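Local coordinates for protein Myo-inositol 2-dehydrogenase (Thermotoga maritima, PDB 3EZY) that catalyses the NAD(+)-dependent oxidation of myo-inositol to scyllo-inosose, probably as a step in myo-inositol degradation, at residues Y30-V35 / L47-A52; E191-G196 / V214-F219; G196-D201 / D209-V214. All coordinates share one frame; numbering follows the deposited sequence.

Interaction 1. Residues Y30-V35 / L47-A52; sequences YAISDV and LGVEKA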
ATOM      1  N   TYR A  30       4.100  -8.924 -43.640  1.00 28.73           N
ATOM      2  CA  TYR A  30       4.390  -9.326 -45.009  1.00 27.64           C
ATOM      3  C   TYR A  30       5.647  -8.662 -45.531  1.00 26.80           C
ATOM      4  O   TYR A  30       6.380  -9.265 -46.321  1.00 27.01           O
ATOM      5  CB  TYR A  30       3.212  -9.005 -45.933  1.00 27.21           C
ATOM      6  CG  TYR A  30       3.512  -9.190 -47.402  1.00 26.06           C
ATOM      7  CD1 TYR A  30       3.426 -10.439 -47.989  1.00 30.42           C
ATOM      8  CD2 TYR A  30       3.883  -8.123 -48.199  1.00 28.66           C
ATOM      9  CE1 TYR A  30       3.700 -10.625 -49.325  1.00 30.23           C
ATOM     10  CE2 TYR A  30       4.163  -8.296 -49.534  1.00 28.54           C
ATOM     11  CZ  TYR A  30       4.062  -9.550 -50.091  1.00 31.36           C
ATOM     12  OH  TYR A  30       4.327  -9.736 -51.439  1.00 34.84           O
ATOM     13  N   ALA A  31       5.864  -7.407 -45.152  1.00 25.32           N
ATOM     14  CA  ALA A  31       7.007  -6.644 -45.672  1.00 24.25           C
ATOM     15  C   ALA A  31       7.623  -5.747 -44.622  1.00 23.86           C
ATOM     16  O   ALA A  31       6.934  -5.213 -43.763  1.00 23.16           O
ATOM     17  CB  ALA A  31       6.598  -5.797 -46.893  1.00 23.15           C
ATOM     18  N   ILE A  32       8.931  -5.561 -44.723  1.00 23.64           N
ATOM     19  CA  ILE A  32       9.615  -4.606 -43.885  1.00 23.58           C
ATOM     20  C   ILE A  32      10.478  -3.705 -44.750  1.00 24.18           C
ATOM     21  O   ILE A  32      10.859  -4.069 -45.879  1.00 24.55           O
ATOM     22  CB  ILE A  32      10.498  -5.310 -42.803  1.00 22.99           C
ATOM     23  CG1 ILE A  32      11.476  -6.338 -43.447  1.00 20.60           C
ATOM     24  CG2 ILE A  32       9.628  -5.906 -41.716  1.00 22.95           C
ATOM     25  CD1 ILE A  32      12.497  -6.899 -42.472  1.00 21.17           C
ATOM     26  N   SER A  33      10.785  -2.525 -44.236  1.00 24.01           N
ATOM     27  CA  SER A  33      11.635  -1.612 -44.966  1.00 24.35           C
ATOM     28  C   SER A  33      12.454  -0.862 -43.937  1.00 25.43           C
ATOM     29  O   SER A  33      11.947  -0.528 -42.859  1.00 23.58           O
ATOM     30  CB  SER A  33      10.819  -0.620 -45.809  1.00 23.82           C
ATOM     31  OG  SER A  33      11.649   0.385 -46.373  1.00 25.11           O
ATOM     32  N   ASP A  34      13.720  -0.622 -44.270  1.00 25.67           N
ATOM     33  CA  ASP A  34      14.578   0.166 -43.420  1.00 27.72           C
ATOM     34  C   ASP A  34      15.731   0.564 -44.323  1.00 29.38           C
ATOM     35  O   ASP A  34      16.074  -0.165 -45.246  1.00 28.83           O
ATOM     36  CB  ASP A  34      15.065  -0.659 -42.217  1.00 27.11           C
ATOM     37  CG  ASP A  34      15.797   0.189 -41.172  1.00 28.65           C
ATOM     38  OD1 ASP A  34      17.037   0.334 -41.252  1.00 28.80           O
ATOM     39  OD2 ASP A  34      15.156   0.664 -40.225  1.00 29.33           O
ATOM     40  N   VAL A  35      16.324   1.718 -44.063  1.00 32.08           N
ATOM     41  CA  VAL A  35      17.395   2.167 -44.930  1.00 34.61           C
ATOM     42  C   VAL A  35      18.765   1.560 -44.584  1.00 35.33           C
ATOM     43  O   VAL A  35      19.702   1.711 -45.360  1.00 36.91           O
ATOM     44  CB  VAL A  35      17.457   3.711 -45.010  1.00 34.81           C
ATOM     45  CG1 VAL A  35      16.272   4.234 -45.880  1.00 35.26           C
ATOM     46  CG2 VAL A  35      17.472   4.326 -43.613  1.00 35.26           C
ATOM     47  N   LEU A  47      12.693 -12.703 -38.582  1.00 36.15           N
ATOM     48  CA  LEU A  47      11.238 -12.796 -38.495  1.00 35.60           C
ATOM     49  C   LEU A  47      10.568 -13.569 -39.630  1.00 35.88           C
ATOM     50  O   LEU A  47       9.348 -13.670 -39.676  1.00 36.30           O
ATOM     51  CB  LEU A  47      10.610 -11.394 -38.338  1.00 35.68           C
ATOM     52  CG  LEU A  47      11.060 -10.562 -37.133  1.00 35.55           C
ATOM     53  CD1 LEU A  47      10.329  -9.267 -37.088  1.00 35.08           C
ATOM     54  CD2 LEU A  47      10.871 -11.312 -35.799  1.00 37.37           C
ATOM     55  N   GLY A  48      11.348 -14.111 -40.556  1.00 35.79           N
ATOM     56  CA  GLY A  48      10.776 -14.841 -41.699  1.00 35.27           C
ATOM     57  C   GLY A  48       9.831 -13.981 -42.531  1.00 34.84           C
ATOM     58  O   GLY A  48       8.721 -14.390 -42.821  1.00 35.29           O
ATOM     59  N   VAL A  49      10.249 -12.773 -42.899  1.00 33.35           N
ATOM     60  CA  VAL A  49       9.355 -11.866 -43.618  1.00 32.73           C
ATOM     61  C   VAL A  49       9.479 -12.118 -45.117  1.00 32.69           C
ATOM     62  O   VAL A  49      10.575 -12.245 -45.622  1.00 33.61           O
ATOM     63  CB  VAL A  49       9.698 -10.371 -43.336  1.00 31.77           C
ATOM     64  CG1 VAL A  49       8.625  -9.470 -43.884  1.00 30.86           C
ATOM     65  CG2 VAL A  49       9.883 -10.143 -41.852  1.00 31.73           C
ATOM     66  N   GLU A  50       8.361 -12.151 -45.819  1.00 33.37           N
ATOM     67  CA  GLU A  50       8.364 -12.318 -47.280  1.00 34.26           C
ATOM     68  C   GLU A  50       9.185 -11.307 -48.084  1.00 33.03           C
ATOM     69  O   GLU A  50       9.966 -11.702 -48.953  1.00 32.69           O
ATOM     70  CB  GLU A  50       6.940 -12.293 -47.814  1.00 35.16           C
ATOM     71  CG  GLU A  50       6.438 -13.661 -48.135  1.00 40.57           C
ATOM     72  CD  GLU A  50       5.391 -14.152 -47.173  1.00 46.90           C
ATOM     73  OE1 GLU A  50       4.978 -15.309 -47.343  1.00 52.26           O
ATOM     74  OE2 GLU A  50       4.969 -13.398 -46.269  1.00 49.29           O
ATOM     75  N   LYS A  51       8.961 -10.014 -47.834  1.00 30.67           N
ATOM     76  CA  LYS A  51       9.587  -8.960 -48.622  1.00 29.84           C
ATOM     77  C   LYS A  51      10.351  -7.971 -47.731  1.00 29.43           C
ATOM     78  O   LYS A  51       9.865  -7.543 -46.677  1.00 29.37           O
ATOM     79  CB  LYS A  51       8.509  -8.192 -49.392  1.00 29.47           C
ATOM     80  CG  LYS A  51       7.753  -9.048 -50.393  1.00 31.13           C
ATOM     81  CD  LYS A  51       8.678  -9.532 -51.538  1.00 32.20           C
ATOM     82  CE  LYS A  51       9.658  -8.436 -51.971  1.00 35.18           C
ATOM     83  NZ  LYS A  51      10.495  -8.807 -53.154  1.00 39.35           N
ATOM     84  N   ALA A  52      11.531  -7.578 -48.162  1.00 28.29           N
ATOM     85  CA  ALA A  52      12.253  -6.555 -47.444  1.00 27.63           C
ATOM     86  C   ALA A  52      12.625  -5.517 -48.469  1.00 27.32           C
ATOM     87  O   ALA A  52      13.206  -5.851 -49.488  1.00 27.37           O
ATOM     88  CB  ALA A  52      13.505  -7.156 -46.790  1.00 27.60           C
TER

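Interaction 2. Residues E191-G196 / V214-F219; sequences EVFADG and VVVLRF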
ATOM      1  N   GLU A 191      -6.629  26.836 -22.823  1.00 28.28           N
ATOM      2  CA  GLU A 191      -5.512  27.672 -22.453  1.00 27.94           C
ATOM      3  C   GLU A 191      -4.403  26.883 -21.725  1.00 26.25           C
ATOM      4  O   GLU A 191      -4.683  25.942 -20.988  1.00 25.26           O
ATOM      5  CB  GLU A 191      -6.068  28.761 -21.531  1.00 29.61           C
ATOM      6  CG  GLU A 191      -5.223  29.960 -21.343  1.00 34.80           C
ATOM      7  CD  GLU A 191      -6.085  31.150 -20.927  1.00 43.14           C
ATOM      8  OE1 GLU A 191      -5.663  32.297 -21.179  1.00 48.30           O
ATOM      9  OE2 GLU A 191      -7.184  30.926 -20.367  1.00 43.54           O
ATOM     10  N   VAL A 192      -3.156  27.285 -21.909  1.00 23.80           N
ATOM     11  CA  VAL A 192      -2.043  26.577 -21.331  1.00 24.69           C
ATOM     12  C   VAL A 192      -1.031  27.566 -20.746  1.00 23.62           C
ATOM     13  O   VAL A 192      -0.809  28.643 -21.303  1.00 24.35           O
ATOM     14  CB  VAL A 192      -1.362  25.746 -22.439  1.00 24.64           C
ATOM     15  CG1 VAL A 192      -0.024  25.276 -22.044  1.00 28.30           C
ATOM     16  CG2 VAL A 192      -2.253  24.565 -22.858  1.00 27.25           C
ATOM     17  N   PHE A 193      -0.409  27.204 -19.631  1.00 22.37           N
ATOM     18  CA  PHE A 193       0.760  27.915 -19.127  1.00 21.85           C
ATOM     19  C   PHE A 193       1.883  26.919 -18.854  1.00 22.15           C
ATOM     20  O   PHE A 193       1.634  25.872 -18.245  1.00 21.26           O
ATOM     21  CB  PHE A 193       0.456  28.622 -17.814  1.00 21.69           C
ATOM     22  CG  PHE A 193       1.685  29.178 -17.153  1.00 21.94           C
ATOM     23  CD1 PHE A 193       2.158  30.409 -17.509  1.00 22.53           C
ATOM     24  CD2 PHE A 193       2.400  28.427 -16.223  1.00 22.87           C
ATOM     25  CE1 PHE A 193       3.281  30.924 -16.946  1.00 20.96           C
ATOM     26  CE2 PHE A 193       3.539  28.927 -15.626  1.00 23.27           C
ATOM     27  CZ  PHE A 193       4.005  30.179 -15.996  1.00 25.28           C
ATOM     28  N   ALA A 194       3.102  27.236 -19.254  1.00 21.16           N
ATOM     29  CA  ALA A 194       4.174  26.291 -19.101  1.00 21.45           C
ATOM     30  C   ALA A 194       5.401  26.966 -18.538  1.00 22.45           C
ATOM     31  O   ALA A 194       5.670  28.125 -18.861  1.00 23.33           O
ATOM     32  CB  ALA A 194       4.501  25.610 -20.480  1.00 20.82           C
ATOM     33  N   ASP A 195       6.146  26.268 -17.669  1.00 22.28           N
ATOM     34  CA  ASP A 195       7.507  26.705 -17.348  1.00 22.41           C
ATOM     35  C   ASP A 195       8.442  25.491 -17.399  1.00 21.67           C
ATOM     36  O   ASP A 195       7.975  24.354 -17.387  1.00 20.71           O
ATOM     37  CB  ASP A 195       7.589  27.450 -16.001  1.00 22.12           C
ATOM     38  CG  ASP A 195       8.817  28.392 -15.911  1.00 23.02           C
ATOM     39  OD1 ASP A 195       9.765  28.346 -16.760  1.00 21.34           O
ATOM     40  OD2 ASP A 195       8.878  29.139 -14.940  1.00 25.42           O
ATOM     41  N   GLY A 196       9.750  25.714 -17.466  1.00 21.11           N
ATOM     42  CA  GLY A 196      10.681  24.594 -17.593  1.00 20.97           C
ATOM     43  C   GLY A 196      12.028  25.117 -17.137  1.00 21.36           C
ATOM     44  O   GLY A 196      12.237  26.317 -17.193  1.00 20.74           O
ATOM     45  N   VAL A 214       6.664  22.002 -16.092  1.00 21.02           N
ATOM     46  CA  VAL A 214       5.329  21.961 -15.539  1.00 22.24           C
ATOM     47  C   VAL A 214       4.420  22.675 -16.553  1.00 23.09           C
ATOM     48  O   VAL A 214       4.835  23.691 -17.136  1.00 23.60           O
ATOM     49  CB  VAL A 214       5.289  22.692 -14.173  1.00 22.22           C
ATOM     50  CG1 VAL A 214       3.835  22.934 -13.750  1.00 25.22           C
ATOM     51  CG2 VAL A 214       6.020  21.917 -13.114  1.00 16.79           C
ATOM     52  N   VAL A 215       3.210  22.144 -16.785  1.00 22.30           N
ATOM     53  CA  VAL A 215       2.263  22.743 -17.709  1.00 22.91           C
ATOM     54  C   VAL A 215       0.864  22.754 -17.079  1.00 22.81           C
ATOM     55  O   VAL A 215       0.369  21.721 -16.620  1.00 23.10           O
ATOM     56  CB  VAL A 215       2.178  21.955 -19.044  1.00 23.24           C
ATOM     57  CG1 VAL A 215       1.046  22.500 -19.907  1.00 23.62           C
ATOM     58  CG2 VAL A 215       3.489  22.011 -19.813  1.00 24.32           C
ATOM     59  N   VAL A 216       0.245  23.916 -17.011  1.00 22.04           N
ATOM     60  CA  VAL A 216      -1.096  24.041 -16.487  1.00 22.23           C
ATOM     61  C   VAL A 216      -2.061  24.114 -17.647  1.00 22.99           C
ATOM     62  O   VAL A 216      -1.813  24.826 -18.620  1.00 22.83           O
ATOM     63  CB  VAL A 216      -1.272  25.354 -15.681  1.00 23.36           C
ATOM     64  CG1 VAL A 216      -2.739  25.492 -15.187  1.00 22.12           C
ATOM     65  CG2 VAL A 216      -0.300  25.398 -14.537  1.00 22.82           C
ATOM     66  N   LEU A 217      -3.176  23.394 -17.530  1.00 23.25           N
ATOM     67  CA  LEU A 217      -4.199  23.321 -18.560  1.00 23.60           C
ATOM     68  C   LEU A 217      -5.495  23.869 -17.974  1.00 23.44           C
ATOM     69  O   LEU A 217      -5.857  23.522 -16.860  1.00 23.77           O
ATOM     70  CB  LEU A 217      -4.466  21.871 -18.966  1.00 24.19           C
ATOM     71  CG  LEU A 217      -3.246  20.990 -19.247  1.00 26.47           C
ATOM     72  CD1 LEU A 217      -3.720  19.529 -19.489  1.00 25.32           C
ATOM     73  CD2 LEU A 217      -2.485  21.520 -20.466  1.00 24.53           C
ATOM     74  N   ARG A 218      -6.177  24.731 -18.723  1.00 23.15           N
ATOM     75  CA  ARG A 218      -7.548  25.088 -18.426  1.00 23.16           C
ATOM     76  C   ARG A 218      -8.457  24.483 -19.503  1.00 24.12           C
ATOM     77  O   ARG A 218      -8.354  24.800 -20.730  1.00 24.26           O
ATOM     78  CB  ARG A 218      -7.728  26.606 -18.354  1.00 23.34           C
ATOM     79  CG  ARG A 218      -9.184  27.011 -18.435  1.00 25.97           C
ATOM     80  CD  ARG A 218      -9.374  28.515 -18.272  1.00 29.53           C
ATOM     81  NE  ARG A 218      -9.126  28.941 -16.904  1.00 30.65           N
ATOM     82  CZ  ARG A 218     -10.045  28.942 -15.942  1.00 29.01           C
ATOM     83  NH1 ARG A 218     -11.290  28.540 -16.196  1.00 27.09           N
ATOM     84  NH2 ARG A 218      -9.716  29.341 -14.725  1.00 24.80           N
ATOM     85  N   PHE A 219      -9.350  23.622 -19.056  1.00 23.09           N
ATOM     86  CA  PHE A 219     -10.298  22.977 -19.955  1.00 24.82           C
ATOM     87  C   PHE A 219     -11.566  23.805 -20.157  1.00 25.74           C
ATOM     88  O   PHE A 219     -11.920  24.676 -19.351  1.00 25.56           O
ATOM     89  CB  PHE A 219     -10.701  21.626 -19.399  1.00 24.12           C
ATOM     90  CG  PHE A 219      -9.572  20.641 -19.311  1.00 23.34           C
ATOM     91  CD1 PHE A 219      -9.318  19.762 -20.372  1.00 22.92           C
ATOM     92  CD2 PHE A 219      -8.759  20.599 -18.159  1.00 24.78           C
ATOM     93  CE1 PHE A 219      -8.301  18.816 -20.284  1.00 25.48           C
ATOM     94  CE2 PHE A 219      -7.733  19.681 -18.056  1.00 23.82           C
ATOM     95  CZ  PHE A 219      -7.483  18.788 -19.113  1.00 21.41           C
TER

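Interaction 3. Residues G196-D201 / D209-V214; sequences GSVLVD and DVDTAV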
ATOM      1  N   GLY A 196       9.750  25.714 -17.466  1.00 21.11           N
ATOM      2  CA  GLY A 196      10.681  24.594 -17.593  1.00 20.97           C
ATOM      3  C   GLY A 196      12.028  25.117 -17.137  1.00 21.36           C
ATOM      4  O   GLY A 196      12.237  26.317 -17.193  1.00 20.74           O
ATOM      5  N   SER A 197      12.915  24.213 -16.686  1.00 20.75           N
ATOM      6  CA  SER A 197      14.258  24.537 -16.215  1.00 21.73           C
ATOM      7  C   SER A 197      15.247  23.487 -16.669  1.00 22.56           C
ATOM      8  O   SER A 197      14.863  22.428 -17.166  1.00 22.62           O
ATOM      9  CB  SER A 197      14.286  24.571 -14.676  1.00 21.66           C
ATOM     10  OG  SER A 197      13.475  25.607 -14.143  1.00 22.97           O
ATOM     11  N   VAL A 198      16.536  23.780 -16.523  1.00 24.04           N
ATOM     12  CA  VAL A 198      17.561  22.820 -16.864  0.50 24.42           C
ATOM     13  C   VAL A 198      18.214  22.349 -15.565  1.00 25.84           C
ATOM     14  O   VAL A 198      19.004  23.069 -14.932  1.00 25.25           O
ATOM     15  CB  VAL A 198      18.618  23.408 -17.800  0.50 25.42           C
ATOM     16  CG1 VAL A 198      19.465  24.400 -17.047  0.50 25.07           C
ATOM     17  CG2 VAL A 198      19.494  22.281 -18.373  0.50 24.05           C
ATOM     18  N   LEU A 199      17.837  21.136 -15.130  1.00 27.02           N
ATOM     19  CA  LEU A 199      18.266  20.654 -13.817  1.00 28.14           C
ATOM     20  C   LEU A 199      18.973  19.302 -13.888  1.00 29.34           C
ATOM     21  O   LEU A 199      19.535  18.858 -12.900  1.00 29.15           O
ATOM     22  CB  LEU A 199      17.066  20.588 -12.860  1.00 27.78           C
ATOM     23  CG  LEU A 199      16.238  21.874 -12.704  1.00 26.87           C
ATOM     24  CD1 LEU A 199      14.957  21.622 -11.902  1.00 23.95           C
ATOM     25  CD2 LEU A 199      17.023  22.949 -12.016  1.00 29.11           C
ATOM     26  N   VAL A 200      18.954  18.662 -15.060  1.00 31.03           N
ATOM     27  CA  VAL A 200      19.573  17.347 -15.253  1.00 32.35           C
ATOM     28  C   VAL A 200      20.900  17.437 -16.028  1.00 34.38           C
ATOM     29  O   VAL A 200      21.927  16.976 -15.536  1.00 35.70           O
ATOM     30  CB  VAL A 200      18.651  16.391 -16.028  1.00 32.54           C
ATOM     31  CG1 VAL A 200      19.280  15.002 -16.153  1.00 32.09           C
ATOM     32  CG2 VAL A 200      17.231  16.345 -15.391  1.00 32.92           C
ATOM     33  N   ASP A 201      20.883  18.039 -17.221  1.00 35.22           N
ATOM     34  CA  ASP A 201      22.081  18.129 -18.062  1.00 35.98           C
ATOM     35  C   ASP A 201      22.231  19.510 -18.731  1.00 35.61           C
ATOM     36  O   ASP A 201      21.445  19.865 -19.605  1.00 33.63           O
ATOM     37  CB  ASP A 201      22.045  17.023 -19.130  1.00 37.27           C
ATOM     38  CG  ASP A 201      23.207  17.118 -20.149  1.00 39.91           C
ATOM     39  OD1 ASP A 201      24.171  17.897 -19.952  1.00 43.85           O
ATOM     40  OD2 ASP A 201      23.149  16.396 -21.166  1.00 44.55           O
ATOM     41  N   ASP A 209      16.806  23.731 -24.971  1.00 32.02           N
ATOM     42  CA  ASP A 209      15.640  22.968 -24.491  1.00 29.96           C
ATOM     43  C   ASP A 209      15.643  23.003 -22.951  1.00 28.59           C
ATOM     44  O   ASP A 209      16.553  23.567 -22.349  1.00 27.50           O
ATOM     45  CB  ASP A 209      15.766  21.531 -25.013  1.00 30.14           C
ATOM     46  CG  ASP A 209      14.479  20.701 -24.867  1.00 30.96           C
ATOM     47  OD1 ASP A 209      13.377  21.229 -24.507  1.00 28.45           O
ATOM     48  OD2 ASP A 209      14.600  19.474 -25.125  1.00 32.66           O
ATOM     49  N   VAL A 210      14.651  22.367 -22.312  1.00 27.13           N
ATOM     50  CA  VAL A 210      14.638  22.253 -20.867  1.00 25.47           C
ATOM     51  C   VAL A 210      14.532  20.763 -20.581  1.00 25.08           C
ATOM     52  O   VAL A 210      14.180  19.999 -21.480  1.00 25.87           O
ATOM     53  CB  VAL A 210      13.453  23.045 -20.230  1.00 26.08           C
ATOM     54  CG1 VAL A 210      13.638  24.558 -20.442  1.00 24.74           C
ATOM     55  CG2 VAL A 210      12.114  22.582 -20.823  1.00 25.60           C
ATOM     56  N   ASP A 211      14.846  20.344 -19.364  1.00 24.32           N
ATOM     57  CA  ASP A 211      14.754  18.912 -19.023  1.00 24.32           C
ATOM     58  C   ASP A 211      13.719  18.584 -17.936  1.00 23.52           C
ATOM     59  O   ASP A 211      13.547  17.410 -17.574  1.00 23.29           O
ATOM     60  CB  ASP A 211      16.127  18.346 -18.617  1.00 23.51           C
ATOM     61  CG  ASP A 211      16.787  19.131 -17.514  1.00 25.81           C
ATOM     62  OD1 ASP A 211      16.096  19.581 -16.580  1.00 24.43           O
ATOM     63  OD2 ASP A 211      18.036  19.273 -17.562  1.00 25.65           O
ATOM     64  N   THR A 212      13.098  19.625 -17.394  1.00 22.68           N
ATOM     65  CA  THR A 212      12.126  19.527 -16.280  1.00 22.47           C
ATOM     66  C   THR A 212      11.064  20.570 -16.608  1.00 21.80           C
ATOM     67  O   THR A 212      11.418  21.689 -16.946  1.00 22.20           O
ATOM     68  CB  THR A 212      12.793  19.953 -14.949  1.00 22.98           C
ATOM     69  OG1 THR A 212      14.004  19.210 -14.766  1.00 23.25           O
ATOM     70  CG2 THR A 212      11.862  19.709 -13.747  1.00 20.73           C
ATOM     71  N   ALA A 213       9.780  20.227 -16.576  1.00 21.16           N
ATOM     72  CA  ALA A 213       8.772  21.225 -16.912  1.00 20.30           C
ATOM     73  C   ALA A 213       7.455  20.945 -16.210  1.00 21.06           C
ATOM     74  O   ALA A 213       7.180  19.811 -15.785  1.00 20.12           O
ATOM     75  CB  ALA A 213       8.563  21.271 -18.387  1.00 20.13           C
ATOM     76  N   VAL A 214       6.664  22.002 -16.092  1.00 21.02           N
ATOM     77  CA  VAL A 214       5.329  21.961 -15.539  1.00 22.24           C
ATOM     78  C   VAL A 214       4.420  22.675 -16.553  1.00 23.09           C
ATOM     79  O   VAL A 214       4.835  23.691 -17.136  1.00 23.60           O
ATOM     80  CB  VAL A 214       5.289  22.692 -14.173  1.00 22.22           C
ATOM     81  CG1 VAL A 214       3.835  22.934 -13.750  1.00 25.22           C
ATOM     82  CG2 VAL A 214       6.020  21.917 -13.114  1.00 16.79           C
TER

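Interaction 1. Residues Y30-V35 / L47-A52
Tyr30 and Lys51 meet both through their backbones and through their side chains. The amide of Lys51 donates to Tyr30 O at 3.1 Å, and the carbonyl of Lys51 accepts in turn from the amide of Ile32 (N to O 2.9 Å). One residue thus bonds on both sides of Ala31, the pattern of a parallel pair, and the CA of Ala31 adds a CA-H...O contact to Lys51 O at 3.2 Å. Beside these bonds the side chains of Tyr30 and Lys51 run alongside each other in the same direction. Tyr30 swings its ring anti to the backbone N (chi1 171°), which brings back toward the other strand a side chain whose first bond leaves it; the phenol oxygen OH then lies 3.6 Å from Lys51 CG. Glu50 crosses the tyrosine at about a right angle, its carboxylate turned 28° from the ring plane and OE2 3.8 Å from CD1. A long aromatic suits this place: its carbons lie against the aliphatic parts of two charged residues, while its hydroxyl is hydrogen-bonded to Asn64.

Val49, which is buried, places CG1 3.3 Å from Tyr30 O. On the face opposite the side chains of Ala31 and Lys51, Ile32 sets CG1 4.0 Å from Ala52 CB. Its tip, CD1, also reaches Val49 CG2 at 4.2 Å. These branched and small apolar groups pack against helix 37-47, where Leu40 touches both Ile32 and Ala52. Gly48, whose lack of a side chain eases its positive phi, leads the chain out of that helix to Val49. Strand 27-33, helix 37-47 and strand 51-53 form a right-handed beta-alpha-beta crossover, the repeating unit of the NAD-binding Rossmann fold, here at the sheet's outer edge.

Interaction 2. Residues E191-G196 / V214-F219
Two neighbouring antiparallel strands of the mixed sheet in the C-terminal domain of the Gfo/Idh/MocA family pair here, their segment axes 4.5 Å apart and 171° from parallel. Phe193 and Val216 form a hydrogen-bonded pair: the amide of Val216 reaches Phe193 O at 2.7 Å, and Phe193 N returns a bond to Val216 O at 2.9 Å. Asp195 with Val214 and Glu191 with Arg218 repeat the exchange, the bond from Glu191 N being weak.

On one face, Val192 sets CG1 3.7 Å from Val215 CG1 and CG2 3.9 Å from Leu217 CD2, while Ala194 CB lies 3.8 Å from Val215 CG2. With chi1 165°, Val192 spreads its two methyls to these different neighbours; beta-branching suits such a strand, and the small Ala194 leaves room for Ala319. On the other face Glu191 and Arg218 point the same way, but OE2 stays 4.4 Å from NE, beyond a salt bridge. The arginine's NE instead pairs with Asp195 of the second subunit, and Phe193 stacks on Phe193 of that subunit.

Strand 224-230 borders 212-219, and 329-330 borders 189-197. The two strands pack against helices 306-325 and 174-185 by their Val192 and Leu217 face, leaving the opposite face to the subunit interface.

Interaction 3. Residues G196-D201 / D209-V214
A classic beta bulge sets two residues, Asp211 and Thr212, across from the single Ser197, where strands 189-197 and 212-219 begin to part. Ser197 O takes the amide of Asp211 at 3.0 Å and, weakly, that of Thr212. Asp211 turns its carboxylate between its own N and carbonyl carbon (chi1 54°), aiming it at the backbone of the opposing turn. OD1 receives Leu199 N at 2.7 Å through its syn lone pair, and OD2 is gripped from one face of its plane by Val200 N (2.7 Å) and Asp201 N. Val200 crosses the carboxylate at a slant, with CB 3.3 Å from OD2, and Leu199 lies about perpendicular to Thr212, its CD1 4.1 Å from CG2. An anion suits a place where three backbone N-H groups converge, and a leucine at Asp211 would probably leave these amides without their acceptor and let the turn before helix 202-206 drift.

Gly196 comes within 3.9 Å of Ala213, CA to CA, and a side chain there would run into Val210 CG2, which glycine avoids. Ser197 OG is hydrogen-bonded to Gly222 O of the second subunit. On the carboxylate itself, Thr212 OG1 donates to Asp211 OD1 at 2.8 Å, meeting it on the anti side, 21° out of plane.

Overall arrangement
Interaction 1 comes first along the chain, within the NAD-binding Rossmann domain at one edge of its parallel sheet. Interactions 2 and 3 follow in the C-terminal domain, on the mixed sheet. The centres of interactions 1 and 2 lie about 43 Å apart, on opposite sides of the chain's centre, and those of 1 and 3 about 39 Å apart; neither pair touches. Interactions 2 and 3, whose centres are about 15 Å apart, continue one another along strands 189-197 and 212-219, sharing Gly196 and Val214, with interaction 3 nested inside the loop that interaction 2 closes. Both meet the second subunit, which is consistent with a part for this strand pair in holding the subunits together, while interaction 1 builds the cofactor-binding fold.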